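Local coordinates for protein MIF (Toxoplasma gondii, PDB 4DH4) that is a putative macrophage migration inhibitory factor, a small alpha/beta protein of the MIF family that assembles as a trimer, at residues P8-P13 with Y42-Q47; P56-R61 with N93-T98; D17-D22 with E85-V90; G66-S71 with T97-K102. All blocks are in the same frame, centred on the assembly; numbering follows the deposited sequence.

The four contacts illustrate how a compact alpha/beta subunit is held together at several points, within its sheet and between the helices that cover it. Interactions 2 and 4 both use strand 95-102, share Thr97 and Thr98, and reach the same two sulfate ions; their centres lie about 15 Å apart. Interaction 1 lies at strand 39-44, outermost on the other side of this chain's sheet, its centre about 25 Å from that of interaction 4. Interaction 3, on the helices, touches interactions 1 and 2: Leu88 CD1 packs 3.7 Å from Tyr42 CE2, and Val90 CG1 lies 3.7 Å from Ile95 CG1. Interactions 3 and 4 take up different parts of helix 70-88, their nearest atoms about 10 Å apart.

Interaction 1: P8-P13 with Y42-Q47; sequences PVAATP and YSQTGQ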
loop_
_atom_site.group_PDB
_atom_site.type_symbol
_atom_site.label_atom_id
_atom_site.label_comp_id
_atom_site.label_asym_id
_atom_site.label_seq_id
_atom_site.Cartn_x
_atom_site.Cartn_y
_atom_site.Cartn_z
ATOM N N PRO A 8 -7.321 3.182 11.339
ATOM C CA PRO A 8 -8.204 2.228 12.029
ATOM C C PRO A 8 -9.624 2.748 12.302
ATOM O O PRO A 8 -10.518 1.946 12.603
ATOM C CB PRO A 8 -7.467 1.928 13.342
ATOM C CG PRO A 8 -6.506 3.028 13.538
ATOM C CD PRO A 8 -6.239 3.682 12.210
ATOM N N VAL A 9 -9.829 4.060 12.181
ATOM C CA VAL A 9 -11.131 4.682 12.488
ATOM C C VAL A 9 -12.252 4.130 11.597
ATOM O O VAL A 9 -12.124 4.076 10.371
ATOM C CB VAL A 9 -11.067 6.237 12.416
ATOM C CG1 VAL A 9 -12.463 6.859 12.466
ATOM C CG2 VAL A 9 -10.197 6.802 13.542
ATOM N N ALA A 10 -13.344 3.703 12.230
ATOM C CA ALA A 10 -14.498 3.184 11.511
ATOM C C ALA A 10 -15.336 4.339 10.964
ATOM O O ALA A 10 -16.411 4.653 11.489
ATOM C CB ALA A 10 -15.333 2.274 12.420
ATOM N N ALA A 11 -14.828 4.981 9.915
ATOM C CA ALA A 11 -15.485 6.141 9.326
ATOM C C ALA A 11 -16.735 5.739 8.564
ATOM O O ALA A 11 -16.733 4.764 7.807
ATOM C CB ALA A 11 -14.527 6.892 8.411
ATOM N N THR A 12 -17.808 6.490 8.792
ATOM C CA THR A 12 -19.040 6.328 8.039
ATOM C C THR A 12 -18.776 6.808 6.622
ATOM O O THR A 12 -17.985 7.734 6.431
ATOM C CB THR A 12 -20.208 7.145 8.657
ATOM O OG1 THR A 12 -19.860 8.538 8.724
ATOM C CG2 THR A 12 -20.529 6.642 10.054
ATOM N N PRO A 13 -19.411 6.173 5.620
ATOM C CA PRO A 13 -19.205 6.598 4.240
ATOM C C PRO A 13 -19.369 8.110 4.027
ATOM O O PRO A 13 -18.778 8.658 3.099
ATOM C CB PRO A 13 -20.274 5.810 3.478
ATOM C CG PRO A 13 -20.433 4.565 4.271
ATOM C CD PRO A 13 -20.328 5.019 5.698
ATOM N N TYR A 42 -10.052 5.697 0.912
ATOM C CA TYR A 42 -9.932 5.448 2.340
ATOM C C TYR A 42 -9.954 3.952 2.580
ATOM O O TYR A 42 -10.766 3.227 2.010
ATOM C CB TYR A 42 -11.064 6.128 3.122
ATOM C CG TYR A 42 -10.927 6.017 4.628
ATOM C CD1 TYR A 42 -11.600 5.022 5.342
ATOM C CD2 TYR A 42 -10.129 6.905 5.339
ATOM C CE1 TYR A 42 -11.477 4.919 6.730
ATOM C CE2 TYR A 42 -10.005 6.819 6.728
ATOM C CZ TYR A 42 -10.677 5.822 7.416
ATOM O OH TYR A 42 -10.555 5.733 8.789
ATOM N N SER A 43 -9.057 3.489 3.433
ATOM C CA SER A 43 -9.032 2.085 3.786
ATOM C C SER A 43 -8.979 1.958 5.299
ATOM O O SER A 43 -8.017 2.409 5.927
ATOM C CB SER A 43 -7.845 1.383 3.107
ATOM O OG SER A 43 -7.722 0.041 3.558
ATOM N N GLN A 44 -10.031 1.378 5.886
ATOM C CA GLN A 44 -10.033 1.093 7.321
ATOM C C GLN A 44 -9.125 -0.104 7.571
ATOM O O GLN A 44 -9.391 -1.216 7.097
ATOM C CB GLN A 44 -11.454 0.836 7.873
ATOM C CG GLN A 44 -11.513 0.811 9.420
ATOM C CD GLN A 44 -12.822 0.282 10.008
ATOM O OE1 GLN A 44 -13.875 0.305 9.369
ATOM N NE2 GLN A 44 -12.755 -0.171 11.252
ATOM N N THR A 45 -8.042 0.136 8.304
ATOM C CA THR A 45 -7.127 -0.923 8.677
ATOM C C THR A 45 -7.697 -1.679 9.877
ATOM O O THR A 45 -8.740 -1.297 10.430
ATOM C CB THR A 45 -5.729 -0.354 9.044
ATOM O OG1 THR A 45 -5.845 0.516 10.178
ATOM C CG2 THR A 45 -5.135 0.421 7.870
ATOM N N GLY A 46 -7.021 -2.755 10.266
ATOM C CA GLY A 46 -7.163 -3.283 11.616
ATOM C C GLY A 46 -6.423 -2.331 12.544
ATOM O O GLY A 46 -6.360 -1.122 12.294
ATOM N N GLN A 47 -5.843 -2.871 13.603
ATOM C CA GLN A 47 -5.144 -2.060 14.587
ATOM C C GLN A 47 -3.947 -1.340 13.983
ATOM O O GLN A 47 -3.286 -1.859 13.079
ATOM C CB GLN A 47 -4.666 -2.921 15.752
ATOM C CG GLN A 47 -5.769 -3.670 16.471
ATOM C CD GLN A 47 -5.375 -4.061 17.882
ATOM O OE1 GLN A 47 -4.240 -3.843 18.316
ATOM N NE2 GLN A 47 -6.318 -4.632 18.614
HETATM O O HOH W 1 -10.082 -0.784 12.728
HETATM O O HOH W 2 -14.727 2.735 7.576
#
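The carbonyl oxygen of Val9 is held by two donors. Tyr42 OH binds Val9 O at 2.8 Å, arriving at 127° to the C=O bond and tilted out of the carbonyl plane, while Ala11 N makes a weak bond to the same oxygen, with Ala10 at the centre of an inverse gamma turn. Because Tyr42 CG is anti to the backbone N (chi1 -175°), the phenol stretches from the strand to the loop and meets Val9 O at the ring edge; Ala11 CB approaches the ring obliquely, 4.0 Å from Tyr42 CE1. Gln44 runs out as an extended chain beside residues 8-10, and Ala10 CB rests 3.7 Å from Gln44 NE2. The direct bond from Gln44 NE2 to Pro8 O is long and weak at 3.4 Å, but a water reinforces it, donating to Pro8 O and to Thr45 O and accepting from that same amide nitrogen. Thr45 OG1 donates to Gly46 O at 2.7 Å and lies alongside the Pro8 ring. The loop is thus fastened to the end of strand 39-44, which pairs with strand 2-7, and the Tyr42 ring packs against Ile5 of that strand, Leu19 of helix 13-31 and Leu88 of helix 70-88.

Interaction 2: P56-R61 with N93-T98; sequences PCAFIR and NRIYTT. With SO4 (sulfate ion), chain B; SO4 (sulfate ion), chain C.
Strands 58-61 and 95-98 run parallel, their axes 4.6 Å apart and inclined by 13°, as neighbours joined through helix 70-88 in a beta-alpha-beta crossover. The backbone bonds alternate across the pair, from Ala58 N to Arg94 O, Tyr96 N to Ala58 O, Ile60 N to Tyr96 O and Thr98 N to Ile60 O. Side chains consequently line up by face: Ala58, Ile60, Ile95 and Thr97 on the one covered by the helix, Phe59, Arg61, Tyr96 and Thr98 on the other. Ala58 CB meets Ile95 CG1 at 4.1 Å. Phe59 and Tyr96 touch through their CB atoms, after which the rings diverge, and Tyr96 OH reaches Tyr37 O of a neighbouring subunit. At the start of the pair, Arg94 bends at chi3 so that NE meets Pro56 O at 2.9 Å, in the guanidinium plane but well above the carbonyl plane; its NH2 and NH1 bind the Asp55 and Phe50 carbonyls. At the other end Arg61, beside arginines of both neighbouring subunits, spans two sulfates with its guanidinium edges. Arg61 NE binds O2 of the chain B sulfate at 2.7 Å, and Arg61 NH1 points almost straight, at 176°, to O2 of the chain C sulfate, 2.9 Å away.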
loop_
_atom_site.group_PDB
_atom_site.type_symbol
_atom_site.label_atom_id
_atom_site.label_comp_id
_atom_site.label_asym_id
_atom_site.label_seq_id
_atom_site.Cartn_x
_atom_site.Cartn_y
_atom_site.Cartn_z
ATOM N N PRO A 56 -5.391 6.674 18.349
ATOM C CA PRO A 56 -5.631 6.830 16.913
ATOM C C PRO A 56 -4.482 7.526 16.189
ATOM O O PRO A 56 -3.892 8.491 16.697
ATOM C CB PRO A 56 -6.907 7.669 16.860
ATOM C CG PRO A 56 -7.632 7.288 18.113
ATOM C CD PRO A 56 -6.540 7.158 19.141
ATOM N N CYS A 57 -4.167 6.988 15.019
ATOM C CA CYS A 57 -3.098 7.471 14.161
ATOM C C CYS A 57 -3.509 7.130 12.735
ATOM O O CYS A 57 -4.508 6.439 12.520
ATOM C CB CYS A 57 -1.766 6.798 14.530
ATOM S SG CYS A 57 -1.679 5.009 14.226
ATOM N N ALA A 58 -2.759 7.626 11.758
ATOM C CA ALA A 58 -3.048 7.321 10.366
ATOM C C ALA A 58 -1.781 7.402 9.543
ATOM O O ALA A 58 -0.805 8.047 9.939
ATOM C CB ALA A 58 -4.102 8.279 9.810
ATOM N N PHE A 59 -1.790 6.727 8.404
ATOM C CA PHE A 59 -0.774 7.013 7.412
ATOM C C PHE A 59 -1.386 7.143 6.040
ATOM O O PHE A 59 -2.372 6.470 5.699
ATOM C CB PHE A 59 0.396 6.034 7.466
ATOM C CG PHE A 59 0.152 4.765 6.750
ATOM C CD1 PHE A 59 -0.585 3.755 7.341
ATOM C CD2 PHE A 59 0.652 4.575 5.473
ATOM C CE1 PHE A 59 -0.817 2.577 6.657
ATOM C CE2 PHE A 59 0.429 3.403 4.788
ATOM C CZ PHE A 59 -0.301 2.394 5.382
ATOM N N ILE A 60 -0.842 8.056 5.252
ATOM C CA ILE A 60 -1.374 8.251 3.921
ATOM C C ILE A 60 -0.241 8.213 2.903
ATOM O O ILE A 60 0.859 8.719 3.149
ATOM C CB ILE A 60 -2.312 9.517 3.804
ATOM C CG1 ILE A 60 -1.594 10.736 3.234
ATOM C CG2 ILE A 60 -3.012 9.850 5.133
ATOM C CD1 ILE A 60 -1.659 10.816 1.740
ATOM N N ARG A 61 -0.521 7.580 1.774
ATOM C CA ARG A 61 0.453 7.426 0.698
ATOM C C ARG A 61 0.038 8.295 -0.466
ATOM O O ARG A 61 -1.072 8.140 -0.987
ATOM C CB ARG A 61 0.529 5.964 0.230
ATOM C CG ARG A 61 0.919 4.950 1.297
ATOM C CD ARG A 61 1.294 3.617 0.646
ATOM N NE ARG A 61 2.543 3.735 -0.110
ATOM C CZ ARG A 61 2.648 3.601 -1.429
ATOM N NH1 ARG A 61 1.577 3.309 -2.168
ATOM N NH2 ARG A 61 3.832 3.743 -2.007
ATOM N N ASN A 93 -0.454 15.400 14.404
ATOM C CA ASN A 93 0.883 14.918 14.776
ATOM C C ASN A 93 1.012 13.396 14.921
ATOM O O ASN A 93 2.106 12.887 15.188
ATOM C CB ASN A 93 1.438 15.656 16.018
ATOM C CG ASN A 93 0.760 15.249 17.330
ATOM O OD1 ASN A 93 -0.112 14.371 17.380
ATOM N ND2 ASN A 93 1.169 15.907 18.413
ATOM N N ARG A 94 -0.098 12.681 14.739
ATOM C CA ARG A 94 -0.079 11.216 14.686
ATOM C C ARG A 94 -0.403 10.697 13.284
ATOM O O ARG A 94 -0.826 9.562 13.111
ATOM C CB ARG A 94 -1.003 10.611 15.749
ATOM C CG ARG A 94 -0.409 10.757 17.150
ATOM C CD ARG A 94 -1.252 10.142 18.245
ATOM N NE ARG A 94 -1.371 8.685 18.184
ATOM C CZ ARG A 94 -0.411 7.814 18.505
ATOM N NH1 ARG A 94 0.797 8.225 18.886
ATOM N NH2 ARG A 94 -0.665 6.517 18.439
ATOM N N ILE A 95 -0.167 11.546 12.285
ATOM C CA ILE A 95 -0.385 11.178 10.890
ATOM C C ILE A 95 0.917 11.266 10.118
ATOM O O ILE A 95 1.566 12.325 10.099
ATOM C CB ILE A 95 -1.452 12.085 10.228
ATOM C CG1 ILE A 95 -2.777 11.952 10.974
ATOM C CG2 ILE A 95 -1.619 11.743 8.725
ATOM C CD1 ILE A 95 -3.795 13.005 10.602
ATOM N N TYR A 96 1.311 10.137 9.521
ATOM C CA TYR A 96 2.447 10.100 8.602
ATOM C C TYR A 96 1.937 10.177 7.177
ATOM O O TYR A 96 1.037 9.426 6.796
ATOM C CB TYR A 96 3.250 8.806 8.740
ATOM C CG TYR A 96 4.383 8.797 9.757
ATOM C CD1 TYR A 96 4.897 9.986 10.302
ATOM C CD2 TYR A 96 4.974 7.583 10.136
ATOM C CE1 TYR A 96 5.950 9.955 11.231
ATOM C CE2 TYR A 96 6.025 7.543 11.051
ATOM C CZ TYR A 96 6.509 8.732 11.590
ATOM O OH TYR A 96 7.554 8.697 12.497
ATOM N N THR A 97 2.516 11.080 6.393
ATOM C CA THR A 97 2.255 11.139 4.957
ATOM C C THR A 97 3.581 10.916 4.236
ATOM O O THR A 97 4.560 11.606 4.524
ATOM C CB THR A 97 1.640 12.495 4.534
ATOM O OG1 THR A 97 0.455 12.762 5.299
ATOM C CG2 THR A 97 1.267 12.470 3.062
ATOM N N THR A 98 3.619 9.937 3.333
ATOM C CA THR A 98 4.830 9.685 2.536
ATOM C C THR A 98 4.542 9.852 1.055
ATOM O O THR A 98 3.425 9.580 0.588
ATOM C CB THR A 98 5.473 8.302 2.827
ATOM O OG1 THR A 98 4.611 7.249 2.377
ATOM C CG2 THR A 98 5.758 8.134 4.316
HETATM S S SO4 B . 6.046 4.415 1.125
HETATM O O1 SO4 B . 6.429 5.214 2.289
HETATM O O2 SO4 B . 4.766 3.785 1.415
HETATM O O3 SO4 B . 5.956 5.304 -0.017
HETATM O O4 SO4 B . 7.077 3.394 0.925
HETATM S S SO4 C . 2.983 3.715 -5.883
HETATM O O1 SO4 C . 2.330 4.366 -7.019
HETATM O O2 SO4 C . 1.948 3.110 -5.058
HETATM O O3 SO4 C . 3.896 2.717 -6.406
HETATM O O4 SO4 C . 3.696 4.746 -5.127
HETATM O O HOH W 3 2.553 6.867 4.229
#

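Interaction 3: D17-D22 with E85-V90; sequences DALLKD and ERHLGV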
loop_
_atom_site.group_PDB
_atom_site.type_symbol
_atom_site.label_atom_id
_atom_site.label_comp_id
_atom_site.label_asym_id
_atom_site.label_seq_id
_atom_site.Cartn_x
_atom_site.Cartn_y
_atom_site.Cartn_z
ATOM N N ASP A 17 -16.740 10.427 2.430
ATOM C CA ASP A 17 -17.037 11.272 1.270
ATOM C C ASP A 17 -16.485 12.684 1.442
ATOM O O ASP A 17 -15.807 13.198 0.550
ATOM C CB ASP A 17 -18.548 11.320 0.989
ATOM C CG ASP A 17 -18.989 10.299 -0.047
ATOM O OD1 ASP A 17 -18.341 10.206 -1.115
ATOM O OD2 ASP A 17 -19.994 9.592 0.194
ATOM N N ALA A 18 -16.764 13.293 2.594
ATOM C CA ALA A 18 -16.304 14.654 2.899
ATOM C C ALA A 18 -14.775 14.741 2.972
ATOM O O ALA A 18 -14.165 15.672 2.427
ATOM C CB ALA A 18 -16.927 15.151 4.200
ATOM N N LEU A 19 -14.171 13.762 3.641
ATOM C CA LEU A 19 -12.718 13.643 3.700
ATOM C C LEU A 19 -12.099 13.562 2.306
ATOM O O LEU A 19 -11.154 14.302 1.988
ATOM C CB LEU A 19 -12.311 12.417 4.528
ATOM C CG LEU A 19 -10.809 12.136 4.655
ATOM C CD1 LEU A 19 -10.064 13.329 5.275
ATOM C CD2 LEU A 19 -10.576 10.863 5.453
ATOM N N LEU A 20 -12.630 12.665 1.481
ATOM C CA LEU A 20 -12.033 12.407 0.174
ATOM C C LEU A 20 -12.223 13.577 -0.783
ATOM O O LEU A 20 -11.359 13.842 -1.613
ATOM C CB LEU A 20 -12.532 11.089 -0.427
ATOM C CG LEU A 20 -12.202 9.799 0.338
ATOM C CD1 LEU A 20 -12.807 8.598 -0.368
ATOM C CD2 LEU A 20 -10.691 9.589 0.531
ATOM N N LYS A 21 -13.337 14.292 -0.643
ATOM C CA LYS A 21 -13.540 15.540 -1.382
ATOM C C LYS A 21 -12.507 16.598 -1.012
ATOM O O LYS A 21 -12.007 17.305 -1.885
ATOM C CB LYS A 21 -14.951 16.085 -1.159
ATOM C CG LYS A 21 -15.999 15.316 -1.910
ATOM C CD LYS A 21 -17.372 15.915 -1.687
ATOM C CE LYS A 21 -18.463 14.936 -2.090
ATOM N NZ LYS A 21 -18.396 14.570 -3.520
ATOM N N ASP A 22 -12.203 16.713 0.280
ATOM C CA ASP A 22 -11.159 17.623 0.749
ATOM C C ASP A 22 -9.804 17.178 0.202
ATOM O O ASP A 22 -9.011 18.002 -0.251
ATOM C CB ASP A 22 -11.113 17.665 2.281
ATOM C CG ASP A 22 -12.186 18.569 2.887
ATOM O OD1 ASP A 22 -12.319 18.566 4.129
ATOM O OD2 ASP A 22 -12.887 19.286 2.136
ATOM N N GLU A 85 -7.799 15.186 10.725
ATOM C CA GLU A 85 -8.089 15.648 12.085
ATOM C C GLU A 85 -9.534 16.120 12.180
ATOM O O GLU A 85 -10.255 15.759 13.111
ATOM C CB GLU A 85 -7.146 16.782 12.461
ATOM C CG GLU A 85 -7.217 17.203 13.919
ATOM C CD GLU A 85 -6.136 18.199 14.248
ATOM O OE1 GLU A 85 -5.173 17.817 14.944
ATOM O OE2 GLU A 85 -6.231 19.357 13.775
ATOM N N ARG A 86 -9.934 16.916 11.191
ATOM C CA ARG A 86 -11.279 17.475 11.064
ATOM C C ARG A 86 -12.351 16.393 10.896
ATOM O O ARG A 86 -13.380 16.421 11.574
ATOM C CB ARG A 86 -11.289 18.435 9.868
ATOM C CG ARG A 86 -12.555 19.249 9.633
ATOM C CD ARG A 86 -12.220 20.530 8.841
ATOM N NE ARG A 86 -11.807 20.277 7.452
ATOM C CZ ARG A 86 -10.569 20.434 6.968
ATOM N NH1 ARG A 86 -9.572 20.847 7.748
ATOM N NH2 ARG A 86 -10.323 20.174 5.689
ATOM N N HIS A 87 -12.108 15.435 10.005
ATOM C CA HIS A 87 -13.113 14.422 9.679
ATOM C C HIS A 87 -13.052 13.140 10.508
ATOM O O HIS A 87 -14.075 12.471 10.680
ATOM C CB HIS A 87 -13.076 14.092 8.185
ATOM C CG HIS A 87 -13.415 15.255 7.311
ATOM N ND1 HIS A 87 -14.683 15.792 7.252
ATOM C CD2 HIS A 87 -12.651 16.002 6.482
ATOM C CE1 HIS A 87 -14.689 16.812 6.414
ATOM N NE2 HIS A 87 -13.468 16.958 5.930
ATOM N N LEU A 88 -11.872 12.792 11.011
ATOM C CA LEU A 88 -11.691 11.511 11.709
ATOM C C LEU A 88 -11.380 11.651 13.199
ATOM O O LEU A 88 -11.492 10.681 13.947
ATOM C CB LEU A 88 -10.605 10.656 11.032
ATOM C CG LEU A 88 -10.689 10.391 9.521
ATOM C CD1 LEU A 88 -9.452 9.634 9.043
ATOM C CD2 LEU A 88 -11.954 9.639 9.133
ATOM N N GLY A 89 -10.981 12.852 13.613
ATOM C CA GLY A 89 -10.590 13.119 14.996
ATOM C C GLY A 89 -9.168 12.705 15.341
ATOM O O GLY A 89 -8.778 12.744 16.509
ATOM N N VAL A 90 -8.395 12.308 14.328
ATOM C CA VAL A 90 -7.010 11.873 14.523
ATOM C C VAL A 90 -6.099 13.094 14.611
ATOM O O VAL A 90 -6.100 13.915 13.698
ATOM C CB VAL A 90 -6.528 10.947 13.358
ATOM C CG1 VAL A 90 -5.072 10.520 13.564
ATOM C CG2 VAL A 90 -7.436 9.728 13.213
#
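Asp22 and His87 both carry CG anti to the carbonyl carbon (chi1 -80° and -63°), torsions that send the carboxylate and the imidazole from their separate helices into the gap between them; Arg86 follows, its chain bending at chi3 to bring the guanidinium round to the same acid. Two donors converge on Asp22 OD1. His87 NE2 donates to Asp22 OD1 at 2.7 Å, with the oxygen almost exactly in the ring plane and the N-H pointing well along the line, at 164°. Arg86 NH2 completes a salt bridge to Asp22 OD1 at 3.0 Å. Both donors stand out of the carboxylate plane, on opposite faces of it, so the oxygen is pinched between them. The positive guanidinium probably helps to stabilise the carboxylate's negative charge.

One face of the imidazole lies against the backbone of helix 13-31. Leu19 N sits over the centre of that face, Leu19 CA is 3.6 Å from His87 CD2, and Ala18 CB comes within 3.6 Å of His87 CE1. Nearer the sheet, Leu19 CD2 meets Leu88 CD1 at 4.0 Å, the two leucines crossing at about a right angle and both packing on Tyr42. The polar cluster of Asp22, Arg86 and His87 and the leucine contact on the sheet side together join helices 13-31 and 70-88 side by side, in the layered alpha/beta fold of the MIF family.

Interaction 4: G66-S71 with T97-K102; sequences GGITSS and TTFTNK. With SO4 (sulfate ion), chain C; SO4 (sulfate ion), chain B.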
loop_
_atom_site.group_PDB
_atom_site.type_symbol
_atom_site.label_atom_id
_atom_site.label_comp_id
_atom_site.label_asym_id
_atom_site.label_seq_id
_atom_site.Cartn_x
_atom_site.Cartn_y
_atom_site.Cartn_z
ATOM N N GLY A 66 5.940 13.282 -11.278
ATOM C CA GLY A 66 6.522 14.602 -11.028
ATOM C C GLY A 66 5.760 15.359 -9.955
ATOM O O GLY A 66 4.708 14.914 -9.492
ATOM N N GLY A 67 6.293 16.515 -9.563
ATOM C CA GLY A 67 5.604 17.410 -8.638
ATOM C C GLY A 67 5.932 17.096 -7.196
ATOM O O GLY A 67 5.495 17.797 -6.296
ATOM N N ILE A 68 6.714 16.043 -6.974
ATOM C CA ILE A 68 7.094 15.651 -5.615
ATOM C C ILE A 68 8.326 16.455 -5.200
ATOM O O ILE A 68 9.412 16.240 -5.726
ATOM C CB ILE A 68 7.335 14.109 -5.503
ATOM C CG1 ILE A 68 6.068 13.327 -5.903
ATOM C CG2 ILE A 68 7.825 13.708 -4.087
ATOM C CD1 ILE A 68 4.794 13.682 -5.091
ATOM N N THR A 69 8.144 17.414 -4.287
ATOM C CA THR A 69 9.250 18.276 -3.841
ATOM C C THR A 69 9.047 18.597 -2.368
ATOM O O THR A 69 7.932 18.506 -1.879
ATOM C CB THR A 69 9.301 19.628 -4.599
ATOM O OG1 THR A 69 8.194 20.452 -4.197
ATOM C CG2 THR A 69 9.280 19.429 -6.111
ATOM N N SER A 70 10.100 19.022 -1.675
ATOM C CA SER A 70 9.951 19.351 -0.258
ATOM C C SER A 70 8.790 20.327 0.017
ATOM O O SER A 70 7.978 20.076 0.907
ATOM C CB SER A 70 11.266 19.871 0.340
ATOM O OG SER A 70 11.187 19.861 1.756
ATOM N N SER A 71 8.712 21.416 -0.750
ATOM C CA SER A 71 7.681 22.437 -0.515
ATOM C C SER A 71 6.280 21.907 -0.807
ATOM O O SER A 71 5.352 22.111 -0.019
ATOM C CB SER A 71 7.946 23.705 -1.333
ATOM O OG SER A 71 9.291 24.130 -1.216
ATOM N N THR A 97 2.516 11.080 6.393
ATOM C CA THR A 97 2.255 11.139 4.957
ATOM C C THR A 97 3.581 10.916 4.236
ATOM O O THR A 97 4.560 11.606 4.524
ATOM C CB THR A 97 1.640 12.495 4.534
ATOM O OG1 THR A 97 0.455 12.762 5.299
ATOM C CG2 THR A 97 1.267 12.470 3.062
ATOM N N THR A 98 3.619 9.937 3.333
ATOM C CA THR A 98 4.830 9.685 2.536
ATOM C C THR A 98 4.542 9.852 1.055
ATOM O O THR A 98 3.425 9.580 0.588
ATOM C CB THR A 98 5.473 8.302 2.827
ATOM O OG1 THR A 98 4.611 7.249 2.377
ATOM C CG2 THR A 98 5.758 8.134 4.316
ATOM N N PHE A 99 5.567 10.289 0.328
ATOM C CA PHE A 99 5.432 10.731 -1.053
ATOM C C PHE A 99 6.318 9.913 -1.972
ATOM O O PHE A 99 7.452 9.564 -1.615
ATOM C CB PHE A 99 5.763 12.221 -1.152
ATOM C CG PHE A 99 4.837 13.090 -0.346
ATOM C CD1 PHE A 99 3.740 13.710 -0.951
ATOM C CD2 PHE A 99 5.034 13.263 1.023
ATOM C CE1 PHE A 99 2.860 14.492 -0.203
ATOM C CE2 PHE A 99 4.143 14.049 1.785
ATOM C CZ PHE A 99 3.068 14.658 1.165
ATOM N N THR A 100 5.793 9.608 -3.155
ATOM C CA THR A 100 6.517 8.806 -4.139
ATOM C C THR A 100 6.425 9.461 -5.510
ATOM O O THR A 100 5.323 9.728 -6.004
ATOM C CB THR A 100 5.964 7.358 -4.193
ATOM O OG1 THR A 100 6.071 6.753 -2.892
ATOM C CG2 THR A 100 6.738 6.517 -5.204
ATOM N N ASN A 101 7.587 9.750 -6.095
ATOM C CA ASN A 101 7.659 10.254 -7.462
ATOM C C ASN A 101 7.735 9.096 -8.451
ATOM O O ASN A 101 8.664 8.268 -8.400
ATOM C CB ASN A 101 8.872 11.156 -7.664
ATOM C CG ASN A 101 9.013 11.605 -9.111
ATOM O OD1 ASN A 101 9.973 11.245 -9.806
ATOM N ND2 ASN A 101 8.037 12.356 -9.581
ATOM N N LYS A 102 6.752 9.037 -9.339
ATOM C CA LYS A 102 6.708 7.999 -10.354
ATOM C C LYS A 102 7.127 8.537 -11.711
ATOM O O LYS A 102 6.806 9.673 -12.060
ATOM C CB LYS A 102 5.292 7.410 -10.463
ATOM C CG LYS A 102 4.653 6.976 -9.139
ATOM C CD LYS A 102 5.429 5.840 -8.457
ATOM C CE LYS A 102 5.409 4.550 -9.269
ATOM N NZ LYS A 102 5.908 3.424 -8.428
HETATM S S SO4 C . 2.983 3.715 -5.883
HETATM O O1 SO4 C . 2.330 4.366 -7.019
HETATM O O2 SO4 C . 1.948 3.110 -5.058
HETATM O O3 SO4 C . 3.896 2.717 -6.406
HETATM O O4 SO4 C . 3.696 4.746 -5.127
HETATM S S SO4 B . 6.046 4.415 1.125
HETATM O O1 SO4 B . 6.429 5.214 2.289
HETATM O O2 SO4 B . 4.766 3.785 1.415
HETATM O O3 SO4 B . 5.956 5.304 -0.017
HETATM O O4 SO4 B . 7.077 3.394 0.925
#
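Ile68 points its side chain at strand 97-102 from the loop that leads strand 58-65 into helix 70-88, the first connection of a beta-alpha-beta crossover whose return strand is the one it touches. Its two branches diverge to meet different residues. CG2, anti to the backbone N (chi1 -59° for CG1), lies 3.9 Å from Phe99 CB, and the two side chains cross at a slant; Ile68 CG1 turns instead to the strand backbone, 3.7 Å from Thr100 O and 3.8 Å from Asn101 CA. Beyond CG1, the Ile68 CD1 methyl reaches the edge of the Phe99 ring, near its plane, rather than a face. The ring itself leads off to pack on Val62 of the adjacent strand and on Asn73 and Ile76 of the helix, so Ile68 meets Phe99 at CB and at one ring edge, while the ring also packs on strand 58-65 and helix 70-88. Asn101 adds its CB, 4.0 Å from Ile68 CB. Before Ile68 the chain turns through Gly66 and Gly67, both with positive phi; after it, Thr69 serves as N-cap, its OG1 bonded to Thr72 N.

The alternation of the strand sends Thr100 away from the isoleucine to the sulfate-lined side, where its CG2 lies 3.5 Å from O4 of the chain C ion. Thr100 lies beside that ion, whereas Lys102, folded at chi2 and chi3, binds it. Its ammonium group also binds Phe99 O of a neighbouring subunit, and Lys102 NZ meets sulfate O3 at 2.9 Å.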